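Local coordinates for probable glutamine-binding lipoprotein GlnH (GLNBP) (Mycobacterium tuberculosis, PDB 6H20) that binds aspartate, glutamate and asparagine as a probable solute-binding lipoprotein and takes part in regulating protein kinase G activity and glutamate metabolism, at residues Gln143-Leu146 with Pro152-Lys155; Ser157-Lys162 with Ile203-Thr208; Thr171-Ile176 with Pro183-Val188. All blocks are in the same frame, centred on the assembly; numbering follows the deposited sequence.

How the interactions relate
Following the chain, strand 139-148 runs through 143-146, and the loop leaving it turns back so that 152-155 meets that strand, closing the short loop of interaction 1. The same connection continues into 157-162, which opens interaction 2; the contact closes only at 203-208, about forty residues later. Interaction 3 is nested inside that larger loop, pairing helix 171-176 with strand 184-188. All three reach one mixed sheet. Probable backbone bonds from Leu146 to Val206 and from Val184 to Lys162 link interaction 2 to the other two, and Ser172 meets Thr208 by hydroxyl near the ligand. Together they tie loop, sheet and helix within one lobe of the solute-binding fold.

Interaction 1: Gln143-Leu146 with Pro152-Lys155; sequences QRIL and PITK
Ile145 and Ile153 adopt the same first torsion, chi1 -59° and -65°, which sets CG2 of each opposite its own backbone N and brings these two methyls into contact between strand 139-148 and the loop that follows it. The meeting is between the branches: CG2 of Ile145 lies 3.9 Å from CG2 of Ile153, and the two side chains cross at about a right angle, so they touch at one place and do not run alongside each other.

Ile145 has a second foothold. Its longer arm is extended, and the terminal CD1 rests against the flank of the Lys155 carbonyl, 3.9 Å from Lys155 O and equally far from Lys155 C. The methyl thus lies broadside to the C=O bond, a van der Waals contact with the loop backbone. Lys155 takes part through this peptide group, while its CB points away from the strand. Leu146, next in the strand, points away from the loop, toward helix 210-219, as expected from the alternation of a beta strand.

The loop is held in place from elsewhere. Asp158 OD2 accepts hydrogen bonds from the backbone N of both Thr154 and Lys155, fixing the backbone just before the carbonyl on which Ile145 CD1 rests. Leu159 touches both isoleucines and completes the small apolar cluster, with Val226 and Met230 also lying against Ile145. The ligand is remote, about 14 Å from the Ile145 side chain.

Chemically, the two segments adhere through methyl-methyl contact and a methyl against a carbonyl, 107 Å² summed over both sides. Such a contact depends on shape and the exclusion of water; directional restraint on the loop comes at least in part from the carboxylate of Asp158.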
ATOM      1  N   GLN A 143      -0.445   7.793   7.919  1.00 13.71           N
ATOM      2  CA  GLN A 143      -0.744   8.904   7.015  1.00 13.38           C
ATOM      3  C   GLN A 143      -0.152  10.204   7.553  1.00 13.21           C
ATOM      4  O   GLN A 143      -0.371  10.561   8.719  1.00 15.18           O
ATOM      5  CB  GLN A 143      -2.258   9.055   6.866  1.00 14.54           C
ATOM      6  CG  GLN A 143      -2.649  10.174   5.879  1.00 14.60           C
ATOM      7  CD  GLN A 143      -4.085  10.027   5.401  1.00 14.92           C
ATOM      8  OE1 GLN A 143      -4.753   9.033   5.695  1.00 16.46           O
ATOM      9  NE2 GLN A 143      -4.567  11.029   4.665  1.00 15.73           N
ATOM     10  N   ARG A 144       0.564  10.935   6.692  1.00 14.77           N
ATOM     11  CA  ARG A 144       1.116  12.245   7.055  1.00 15.32           C
ATOM     12  C   ARG A 144       0.888  13.217   5.896  1.00 13.12           C
ATOM     13  O   ARG A 144       0.079  12.962   4.997  1.00 13.68           O
ATOM     14  CB  ARG A 144       2.586  12.134   7.497  1.00 15.27           C
ATOM     15  CG  ARG A 144       2.763  11.260   8.747  1.00 14.86           C
ATOM     16  CD  ARG A 144       4.189  11.283   9.275  1.00 16.92           C
ATOM     17  NE  ARG A 144       4.524  12.601   9.805  1.00 18.64           N
ATOM     18  CZ  ARG A 144       5.763  12.977  10.116  1.00 22.12           C
ATOM     19  NH1 ARG A 144       6.771  12.129   9.947  1.00 21.63           N
ATOM     20  NH2 ARG A 144       5.996  14.194  10.595  1.00 22.52           N
ATOM     21  N   ILE A 145       1.613  14.334   5.917  1.00 13.66           N
ATOM     22  CA  ILE A 145       1.445  15.418   4.949  1.00 16.35           C
ATOM     23  C   ILE A 145       2.775  15.682   4.250  1.00 13.72           C
ATOM     24  O   ILE A 145       3.831  15.702   4.894  1.00 15.90           O
ATOM     25  CB  ILE A 145       0.945  16.701   5.653  1.00 16.40           C
ATOM     26  CG1 ILE A 145      -0.398  16.468   6.355  1.00 17.09           C
ATOM     27  CG2 ILE A 145       0.854  17.857   4.664  1.00 16.00           C
ATOM     28  CD1 ILE A 145      -0.785  17.577   7.338  1.00 20.44           C
ATOM     29  N   LEU A 146       2.718  15.913   2.937  1.00 13.91           N
ATOM     30  CA  LEU A 146       3.877  16.289   2.134  1.00 13.47           C
ATOM     31  C   LEU A 146       3.640  17.677   1.548  1.00 14.54           C
ATOM     32  O   LEU A 146       2.601  17.925   0.923  1.00 15.80           O
ATOM     33  CB  LEU A 146       4.070  15.278   0.994  1.00 16.44           C
ATOM     34  CG  LEU A 146       5.218  15.534   0.016  1.00 15.77           C
ATOM     35  CD1 LEU A 146       6.519  15.160   0.670  1.00 21.22           C
ATOM     36  CD2 LEU A 146       5.009  14.710  -1.263  1.00 21.41           C
ATOM     37  N   PRO A 152       3.952  26.965   4.611  1.00 23.53           N
ATOM     38  CA  PRO A 152       3.658  27.072   6.042  1.00 24.69           C
ATOM     39  C   PRO A 152       2.887  25.885   6.601  1.00 23.00           C
ATOM     40  O   PRO A 152       2.626  25.854   7.810  1.00 29.00           O
ATOM     41  CB  PRO A 152       2.802  28.344   6.116  1.00 24.99           C
ATOM     42  CG  PRO A 152       2.114  28.400   4.808  1.00 28.14           C
ATOM     43  CD  PRO A 152       3.109  27.859   3.799  1.00 26.12           C
ATOM     44  N   ILE A 153       2.525  24.911   5.763  1.00 22.38           N
ATOM     45  CA  ILE A 153       1.716  23.782   6.217  1.00 22.99           C
ATOM     46  C   ILE A 153       2.556  22.895   7.129  1.00 23.95           C
ATOM     47  O   ILE A 153       3.567  22.325   6.703  1.00 26.88           O
ATOM     48  CB  ILE A 153       1.186  22.987   5.016  1.00 23.07           C
ATOM     49  CG1 ILE A 153       0.219  23.830   4.181  1.00 20.75           C
ATOM     50  CG2 ILE A 153       0.520  21.684   5.474  1.00 23.53           C
ATOM     51  CD1 ILE A 153      -0.166  23.172   2.856  1.00 21.19           C
ATOM     52  N   THR A 154       2.138  22.764   8.395  1.00 23.94           N
ATOM     53  CA  THR A 154       2.777  21.824   9.315  1.00 25.99           C
ATOM     54  C   THR A 154       1.809  20.978  10.129  1.00 25.07           C
ATOM     55  O   THR A 154       2.261  20.065  10.828  1.00 29.19           O
ATOM     56  CB  THR A 154       3.737  22.532  10.285  1.00 27.37           C
ATOM     57  OG1 THR A 154       2.988  23.369  11.173  1.00 31.31           O
ATOM     58  CG2 THR A 154       4.764  23.358   9.534  1.00 29.16           C
ATOM     59  N   LYS A 155       0.509  21.254  10.082  1.00 25.53           N
ATOM     60  CA  LYS A 155      -0.450  20.474  10.852  1.00 25.87           C
ATOM     61  C   LYS A 155      -1.719  20.280  10.040  1.00 20.22           C
ATOM     62  O   LYS A 155      -1.921  20.906   8.994  1.00 21.68           O
ATOM     63  CB  LYS A 155      -0.744  21.096  12.222  1.00 31.54           C
ATOM     64  CG  LYS A 155      -1.045  22.564  12.191  1.00 35.24           C
ATOM     65  CD  LYS A 155      -1.057  23.121  13.601  1.00 39.41           C
ATOM     66  CE  LYS A 155      -0.663  24.579  13.621  1.00 44.01           C
ATOM     67  NZ  LYS A 155      -1.599  25.411  12.820  1.00 45.62           N
TER

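Interaction 2: Ser157-Lys162 with Ile203-Thr208; sequences SDLSGK and IDAVST
Leu159 and Lys162 stand at the two ends of a type II beta turn, closed by Lys162 N to Leu159 O at 2.9 Å with Gly161 at positive phi. The turn leads into strand 163-167, the parallel neighbour of strand 205-207, and the second segment ends at Thr208 of the asparagine pocket. Lys162 starts out toward Asp204, their CA atoms 6.3 Å apart, whereas Leu159 reaches Ala205 only with the end of its side chain.

From Leu159 one methyl does the touching. With CG opposite the carbonyl carbon (chi1 -61°), the side chain extends until CD2 is 4.1 Å from Ala205 CB, a light apolar contact; Leu159 also touches Val164 of strand 163-167.

Lys162 and Asp204 meet by the base of the lysine, not by its charge. Asp204 OD2 lies 3.8 Å from Lys162 CB, and the side chains cross at about a right angle. A bend at chi2 (-86°) turns the rest of the lysine back toward the residue before the turn, where NZ donates to Asp158 O at 3.2 Å. This donor lies in the carbonyl plane, with a C=O...N angle of 152°. NZ therefore remains 6.5 Å from Asp204 OD2. The aspartate has its ionic partner in Arg163, which forms a salt bridge to OD1 and also bonds Asp204 and Ala205 through its backbone.

The opposite charges of Lys162 and Asp204 can at most steady each other through space. The direct contacts are van der Waals, a methyl pair at Leu159-Ala205 and carboxylate oxygen against the lysine's CB, while the charged ends are committed to the carbonyl of Asp158 and an arginine.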
ATOM      1  N   SER A 157      -4.814  21.072  10.492  1.00 23.52           N
ATOM      2  CA  SER A 157      -5.734  22.191  10.316  1.00 25.76           C
ATOM      3  C   SER A 157      -5.272  23.145   9.221  1.00 25.62           C
ATOM      4  O   SER A 157      -6.100  23.856   8.645  1.00 27.33           O
ATOM      5  CB  SER A 157      -5.958  22.930  11.644  1.00 30.18           C
ATOM      6  OG  SER A 157      -4.750  23.494  12.132  1.00 25.81           O
ATOM      7  N   ASP A 158      -3.977  23.143   8.895  1.00 20.54           N
ATOM      8  CA  ASP A 158      -3.466  23.971   7.804  1.00 21.54           C
ATOM      9  C   ASP A 158      -3.992  23.527   6.443  1.00 22.20           C
ATOM     10  O   ASP A 158      -3.914  24.296   5.477  1.00 24.52           O
ATOM     11  CB  ASP A 158      -1.937  23.911   7.784  1.00 23.57           C
ATOM     12  CG  ASP A 158      -1.306  24.587   8.990  1.00 26.91           C
ATOM     13  OD1 ASP A 158      -1.939  25.499   9.573  1.00 30.56           O
ATOM     14  OD2 ASP A 158      -0.172  24.217   9.356  1.00 25.17           O
ATOM     15  N   LEU A 159      -4.500  22.299   6.338  1.00 20.53           N
ATOM     16  CA  LEU A 159      -5.031  21.794   5.084  1.00 21.07           C
ATOM     17  C   LEU A 159      -6.389  22.385   4.735  1.00 21.56           C
ATOM     18  O   LEU A 159      -6.766  22.369   3.558  1.00 23.57           O
ATOM     19  CB  LEU A 159      -5.137  20.268   5.149  1.00 20.19           C
ATOM     20  CG  LEU A 159      -3.787  19.570   5.366  1.00 20.30           C
ATOM     21  CD1 LEU A 159      -3.977  18.053   5.313  1.00 20.49           C
ATOM     22  CD2 LEU A 159      -2.759  20.039   4.334  1.00 18.65           C
ATOM     23  N   SER A 160      -7.124  22.895   5.725  1.00 23.32           N
ATOM     24  CA  SER A 160      -8.445  23.461   5.474  1.00 25.24           C
ATOM     25  C   SER A 160      -8.356  24.582   4.445  1.00 27.37           C
ATOM     26  O   SER A 160      -7.528  25.491   4.562  1.00 26.60           O
ATOM     27  CB  SER A 160      -9.031  24.002   6.778  1.00 26.67           C
ATOM     28  OG  SER A 160      -9.274  22.961   7.714  1.00 27.02           O
ATOM     29  N   GLY A 161      -9.204  24.500   3.424  1.00 28.04           N
ATOM     30  CA  GLY A 161      -9.216  25.484   2.361  1.00 27.34           C
ATOM     31  C   GLY A 161      -8.075  25.399   1.374  1.00 28.12           C
ATOM     32  O   GLY A 161      -8.070  26.162   0.403  1.00 29.70           O
ATOM     33  N   LYS A 162      -7.108  24.507   1.578  1.00 24.26           N
ATOM     34  CA  LYS A 162      -5.988  24.344   0.661  1.00 21.17           C
ATOM     35  C   LYS A 162      -6.226  23.144  -0.252  1.00 19.90           C
ATOM     36  O   LYS A 162      -7.055  22.274   0.028  1.00 23.38           O
ATOM     37  CB  LYS A 162      -4.677  24.170   1.439  1.00 22.14           C
ATOM     38  CG  LYS A 162      -4.382  25.326   2.399  1.00 25.55           C
ATOM     39  CD  LYS A 162      -3.670  26.471   1.710  1.00 37.64           C
ATOM     40  CE  LYS A 162      -3.140  27.488   2.726  1.00 35.85           C
ATOM     41  NZ  LYS A 162      -2.683  26.831   3.993  1.00 41.56           N
ATOM     42  N   ILE A 203      -1.520  22.073  -6.889  1.00 24.57           N
ATOM     43  CA  ILE A 203      -2.037  21.708  -5.577  1.00 21.36           C
ATOM     44  C   ILE A 203      -1.082  22.291  -4.539  1.00 21.28           C
ATOM     45  O   ILE A 203      -0.012  22.807  -4.866  1.00 22.90           O
ATOM     46  CB  ILE A 203      -2.133  20.175  -5.396  1.00 20.57           C
ATOM     47  CG1 ILE A 203      -0.756  19.560  -5.651  1.00 20.63           C
ATOM     48  CG2 ILE A 203      -3.194  19.576  -6.322  1.00 23.56           C
ATOM     49  CD1 ILE A 203      -0.655  18.088  -5.277  1.00 21.19           C
ATOM     50  N   ASP A 204      -1.456  22.170  -3.267  1.00 19.37           N
ATOM     51  CA  ASP A 204      -0.642  22.704  -2.182  1.00 18.89           C
ATOM     52  C   ASP A 204       0.015  21.641  -1.315  1.00 16.87           C
ATOM     53  O   ASP A 204       1.070  21.907  -0.721  1.00 18.66           O
ATOM     54  CB  ASP A 204      -1.499  23.613  -1.297  1.00 19.76           C
ATOM     55  CG  ASP A 204      -2.131  24.729  -2.089  1.00 23.46           C
ATOM     56  OD1 ASP A 204      -1.368  25.506  -2.704  1.00 26.70           O
ATOM     57  OD2 ASP A 204      -3.378  24.804  -2.127  1.00 22.58           O
ATOM     58  N   ALA A 205      -0.563  20.446  -1.244  1.00 15.91           N
ATOM     59  CA  ALA A 205       0.000  19.389  -0.420  1.00 15.83           C
ATOM     60  C   ALA A 205      -0.539  18.049  -0.893  1.00 13.55           C
ATOM     61  O   ALA A 205      -1.544  17.974  -1.610  1.00 15.64           O
ATOM     62  CB  ALA A 205      -0.344  19.597   1.059  1.00 16.05           C
ATOM     63  N   VAL A 206       0.151  16.987  -0.484  1.00 14.32           N
ATOM     64  CA  VAL A 206      -0.295  15.615  -0.697  1.00 14.15           C
ATOM     65  C   VAL A 206      -0.434  14.969   0.672  1.00 15.02           C
ATOM     66  O   VAL A 206       0.385  15.220   1.558  1.00 16.59           O
ATOM     67  CB  VAL A 206       0.735  14.842  -1.544  1.00 14.14           C
ATOM     68  CG1 VAL A 206       0.217  13.440  -1.880  1.00 15.09           C
ATOM     69  CG2 VAL A 206       1.032  15.604  -2.813  1.00 17.06           C
ATOM     70  N   SER A 207      -1.452  14.132   0.865  1.00 14.77           N
ATOM     71  CA  SER A 207      -1.567  13.431   2.139  1.00 13.78           C
ATOM     72  C   SER A 207      -1.813  11.951   1.899  1.00 14.34           C
ATOM     73  O   SER A 207      -2.835  11.575   1.311  1.00 15.47           O
ATOM     74  CB  SER A 207      -2.670  14.014   3.027  1.00 13.98           C
ATOM     75  OG  SER A 207      -2.701  13.334   4.280  1.00 15.19           O
ATOM     76  N   THR A 208      -0.888  11.118   2.365  1.00 13.73           N
ATOM     77  CA  THR A 208      -1.042   9.660   2.311  1.00 13.31           C
ATOM     78  C   THR A 208      -0.004   9.049   3.244  1.00 13.35           C
ATOM     79  O   THR A 208       0.659   9.764   4.011  1.00 13.56           O
ATOM     80  CB  THR A 208      -0.966   9.113   0.874  1.00 11.87           C
ATOM     81  OG1 THR A 208      -1.299   7.722   0.876  1.00 13.78           O
ATOM     82  CG2 THR A 208       0.422   9.239   0.256  1.00 14.11           C
TER

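Interaction 3: Thr171-Ile176 with Pro183-Val188; sequences TSLRRI and PVIVSV. With ASN (asparagine), chain B.
Thr171 N, at the start of helix 171-176, donates to the carboxylate O of the bound asparagine at 2.9 Å, with an N-H...O angle of 159°. The helix N terminus thus meets an anion, and its dipole probably adds to the attraction. Thr171 OG1 passes 3.3 Å from ASN CA but is hydrogen-bonded to Gln233, and Ser172 OG, 3.8 Å from ASN CB, is paired with Thr208. Arg106, Arg128, Ser123, Thr121 and Asp209 supply further ligand bonds.

One flank of the helix, Leu173 and Ile176, packs on strand 184-188 by apolar groups. In Ile176, chi1 of -64° sets CG1 beside the backbone N and CG2 anti to it, and CG2 touches both Pro183 CG (3.7 Å) and Ile185 CD1 (3.9 Å); the two isoleucine side chains run past each other in opposite directions. One turn earlier, Leu173 CD1 reaches Ile185 CG2 at 3.9 Å, crossing it at about a right angle.

Helix 171-176 is the connection of a beta-alpha-beta unit whose parallel strands are 163-167 and 184-188. Leu173 and Ile176 also rest on Val166, Met10 packs against Leu173 and Ile185, and Gln143 of strand 139-148 lies beside Ile176.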
ATOM      1  N   THR A 171      -7.574   4.779   1.427  1.00 14.64           N
ATOM      2  CA  THR A 171      -7.934   5.185   2.778  1.00 16.31           C
ATOM      3  C   THR A 171      -7.549   6.630   3.014  1.00 16.72           C
ATOM      4  O   THR A 171      -8.169   7.302   3.848  1.00 18.03           O
ATOM      5  CB  THR A 171      -7.171   4.334   3.796  1.00 15.19           C
ATOM      6  OG1 THR A 171      -5.764   4.460   3.544  1.00 15.74           O
ATOM      7  CG2 THR A 171      -7.604   2.839   3.741  1.00 18.17           C
ATOM      8  N   SER A 172      -6.564   7.124   2.253  1.00 15.03           N
ATOM      9  CA  SER A 172      -6.078   8.488   2.425  1.00 15.98           C
ATOM     10  C   SER A 172      -7.177   9.492   2.137  1.00 21.01           C
ATOM     11  O   SER A 172      -7.337  10.482   2.864  1.00 16.93           O
ATOM     12  CB  SER A 172      -4.905   8.724   1.475  1.00 15.56           C
ATOM     13  OG  SER A 172      -4.000   7.642   1.522  1.00 15.30           O
ATOM     14  N   LEU A 173      -7.948   9.242   1.074  1.00 18.67           N
ATOM     15  CA  LEU A 173      -9.076  10.099   0.734  1.00 23.60           C
ATOM     16  C   LEU A 173     -10.082  10.126   1.871  1.00 20.79           C
ATOM     17  O   LEU A 173     -10.564  11.192   2.266  1.00 23.43           O
ATOM     18  CB  LEU A 173      -9.723   9.578  -0.552  1.00 22.15           C
ATOM     19  CG  LEU A 173     -11.048  10.180  -1.019  1.00 24.91           C
ATOM     20  CD1 LEU A 173     -10.987  11.698  -1.075  1.00 23.75           C
ATOM     21  CD2 LEU A 173     -11.420   9.598  -2.386  1.00 30.94           C
ATOM     22  N   ARG A 174     -10.388   8.953   2.434  1.00 18.91           N
ATOM     23  CA  ARG A 174     -11.357   8.888   3.521  1.00 23.13           C
ATOM     24  C   ARG A 174     -10.923   9.733   4.718  1.00 21.44           C
ATOM     25  O   ARG A 174     -11.751  10.411   5.338  1.00 26.48           O
ATOM     26  CB  ARG A 174     -11.587   7.428   3.921  1.00 24.51           C
ATOM     27  CG  ARG A 174     -12.503   7.246   5.120  1.00 30.22           C
ATOM     28  CD  ARG A 174     -13.931   7.691   4.831  1.00 34.23           C
ATOM     29  NE  ARG A 174     -14.802   7.485   5.992  1.00 39.93           N
ATOM     30  CZ  ARG A 174     -14.781   8.245   7.084  1.00 40.82           C
ATOM     31  NH1 ARG A 174     -15.601   7.985   8.095  1.00 41.42           N
ATOM     32  NH2 ARG A 174     -13.940   9.266   7.169  1.00 40.77           N
ATOM     33  N   ARG A 175      -9.624   9.746   5.027  1.00 20.71           N
ATOM     34  CA  ARG A 175      -9.148  10.525   6.169  1.00 20.88           C
ATOM     35  C   ARG A 175      -9.197  12.028   5.891  1.00 22.69           C
ATOM     36  O   ARG A 175      -9.547  12.818   6.776  1.00 21.42           O
ATOM     37  CB  ARG A 175      -7.729  10.081   6.531  1.00 20.25           C
ATOM     38  CG  ARG A 175      -7.054  10.918   7.621  1.00 20.47           C
ATOM     39  CD  ARG A 175      -7.836  10.852   8.924  1.00 20.88           C
ATOM     40  NE  ARG A 175      -7.236  11.665   9.983  1.00 21.49           N
ATOM     41  CZ  ARG A 175      -7.482  12.959  10.172  1.00 26.94           C
ATOM     42  NH1 ARG A 175      -8.309  13.612   9.362  1.00 25.78           N
ATOM     43  NH2 ARG A 175      -6.893  13.604  11.170  1.00 24.80           N
ATOM     44  N   ILE A 176      -8.839  12.448   4.677  1.00 21.09           N
ATOM     45  CA  ILE A 176      -8.941  13.863   4.318  1.00 21.74           C
ATOM     46  C   ILE A 176     -10.392  14.337   4.341  1.00 22.40           C
ATOM     47  O   ILE A 176     -10.670  15.515   4.609  1.00 24.65           O
ATOM     48  CB  ILE A 176      -8.270  14.100   2.949  1.00 19.93           C
ATOM     49  CG1 ILE A 176      -6.780  13.789   3.049  1.00 24.44           C
ATOM     50  CG2 ILE A 176      -8.505  15.527   2.458  1.00 27.78           C
ATOM     51  CD1 ILE A 176      -6.079  14.510   4.140  1.00 25.24           C
ATOM     52  N   PRO A 183     -10.430  20.658   3.148  1.00 20.42           N
ATOM     53  CA  PRO A 183      -9.570  21.118   2.060  1.00 21.84           C
ATOM     54  C   PRO A 183     -10.366  21.133   0.768  1.00 24.07           C
ATOM     55  O   PRO A 183     -11.469  20.586   0.671  1.00 26.72           O
ATOM     56  CB  PRO A 183      -8.482  20.038   1.986  1.00 22.47           C
ATOM     57  CG  PRO A 183      -8.730  19.112   3.132  1.00 26.08           C
ATOM     58  CD  PRO A 183     -10.150  19.265   3.518  1.00 22.49           C
ATOM     59  N   VAL A 184      -9.786  21.771  -0.241  1.00 23.05           N
ATOM     60  CA  VAL A 184     -10.180  21.510  -1.621  1.00 22.81           C
ATOM     61  C   VAL A 184      -9.531  20.188  -2.009  1.00 20.93           C
ATOM     62  O   VAL A 184      -8.302  20.074  -2.023  1.00 25.01           O
ATOM     63  CB  VAL A 184      -9.706  22.641  -2.543  1.00 25.19           C
ATOM     64  CG1 VAL A 184      -9.937  22.261  -3.996  1.00 24.06           C
ATOM     65  CG2 VAL A 184     -10.408  23.944  -2.187  1.00 26.73           C
ATOM     66  N   ILE A 185     -10.338  19.175  -2.294  1.00 20.87           N
ATOM     67  CA  ILE A 185      -9.804  17.834  -2.507  1.00 18.71           C
ATOM     68  C   ILE A 185      -9.643  17.591  -3.998  1.00 20.01           C
ATOM     69  O   ILE A 185     -10.619  17.665  -4.756  1.00 21.71           O
ATOM     70  CB  ILE A 185     -10.673  16.757  -1.849  1.00 21.93           C
ATOM     71  CG1 ILE A 185     -10.834  17.049  -0.344  1.00 22.54           C
ATOM     72  CG2 ILE A 185     -10.040  15.377  -2.071  1.00 23.38           C
ATOM     73  CD1 ILE A 185     -11.748  16.052   0.389  1.00 23.80           C
ATOM     74  N   VAL A 186      -8.410  17.319  -4.411  1.00 19.46           N
ATOM     75  CA  VAL A 186      -8.059  17.024  -5.793  1.00 20.14           C
ATOM     76  C   VAL A 186      -7.684  15.552  -5.846  1.00 18.76           C
ATOM     77  O   VAL A 186      -6.767  15.114  -5.138  1.00 20.15           O
ATOM     78  CB  VAL A 186      -6.890  17.904  -6.262  1.00 19.79           C
ATOM     79  CG1 VAL A 186      -6.502  17.557  -7.701  1.00 23.76           C
ATOM     80  CG2 VAL A 186      -7.243  19.380  -6.122  1.00 22.63           C
ATOM     81  N   SER A 187      -8.399  14.770  -6.648  1.00 18.25           N
ATOM     82  CA  SER A 187      -8.128  13.342  -6.709  1.00 17.54           C
ATOM     83  C   SER A 187      -7.507  12.966  -8.051  1.00 17.07           C
ATOM     84  O   SER A 187      -7.745  13.623  -9.070  1.00 18.75           O
ATOM     85  CB  SER A 187      -9.368  12.499  -6.390  1.00 18.97           C
ATOM     86  OG  SER A 187     -10.325  12.505  -7.445  1.00 21.66           O
ATOM     87  N   VAL A 188      -6.690  11.914  -8.028  1.00 16.51           N
ATOM     88  CA  VAL A 188      -5.933  11.444  -9.187  1.00 22.38           C
ATOM     89  C   VAL A 188      -5.957   9.919  -9.216  1.00 23.43           C
ATOM     90  O   VAL A 188      -6.446   9.264  -8.297  1.00 19.25           O
ATOM     91  CB  VAL A 188      -4.478  11.952  -9.175  1.00 23.97           C
ATOM     92  CG1 VAL A 188      -4.438  13.483  -9.297  1.00 21.98           C
ATOM     93  CG2 VAL A 188      -3.771  11.461  -7.918  1.00 22.54           C
TER
HETATM   94  N   ASN B 401      -2.343   2.453   1.980  1.00 15.01           N
HETATM   95  CA  ASN B 401      -3.410   3.327   1.494  1.00 14.26           C
HETATM   96  C   ASN B 401      -4.584   2.482   1.034  1.00 15.65           C
HETATM   97  O   ASN B 401      -5.505   2.994   0.373  1.00 14.72           O
HETATM   98  CB  ASN B 401      -2.907   4.221   0.360  1.00 15.45           C
HETATM   99  CG  ASN B 401      -2.583   3.449  -0.895  1.00 16.10           C
HETATM  100  OD1 ASN B 401      -2.419   2.233  -0.884  1.00 17.19           O
HETATM  101  ND2 ASN B 401      -2.524   4.156  -1.999  1.00 15.55           N
HETATM  102  OXT ASN B 401      -4.597   1.268   1.333  1.00 15.29           O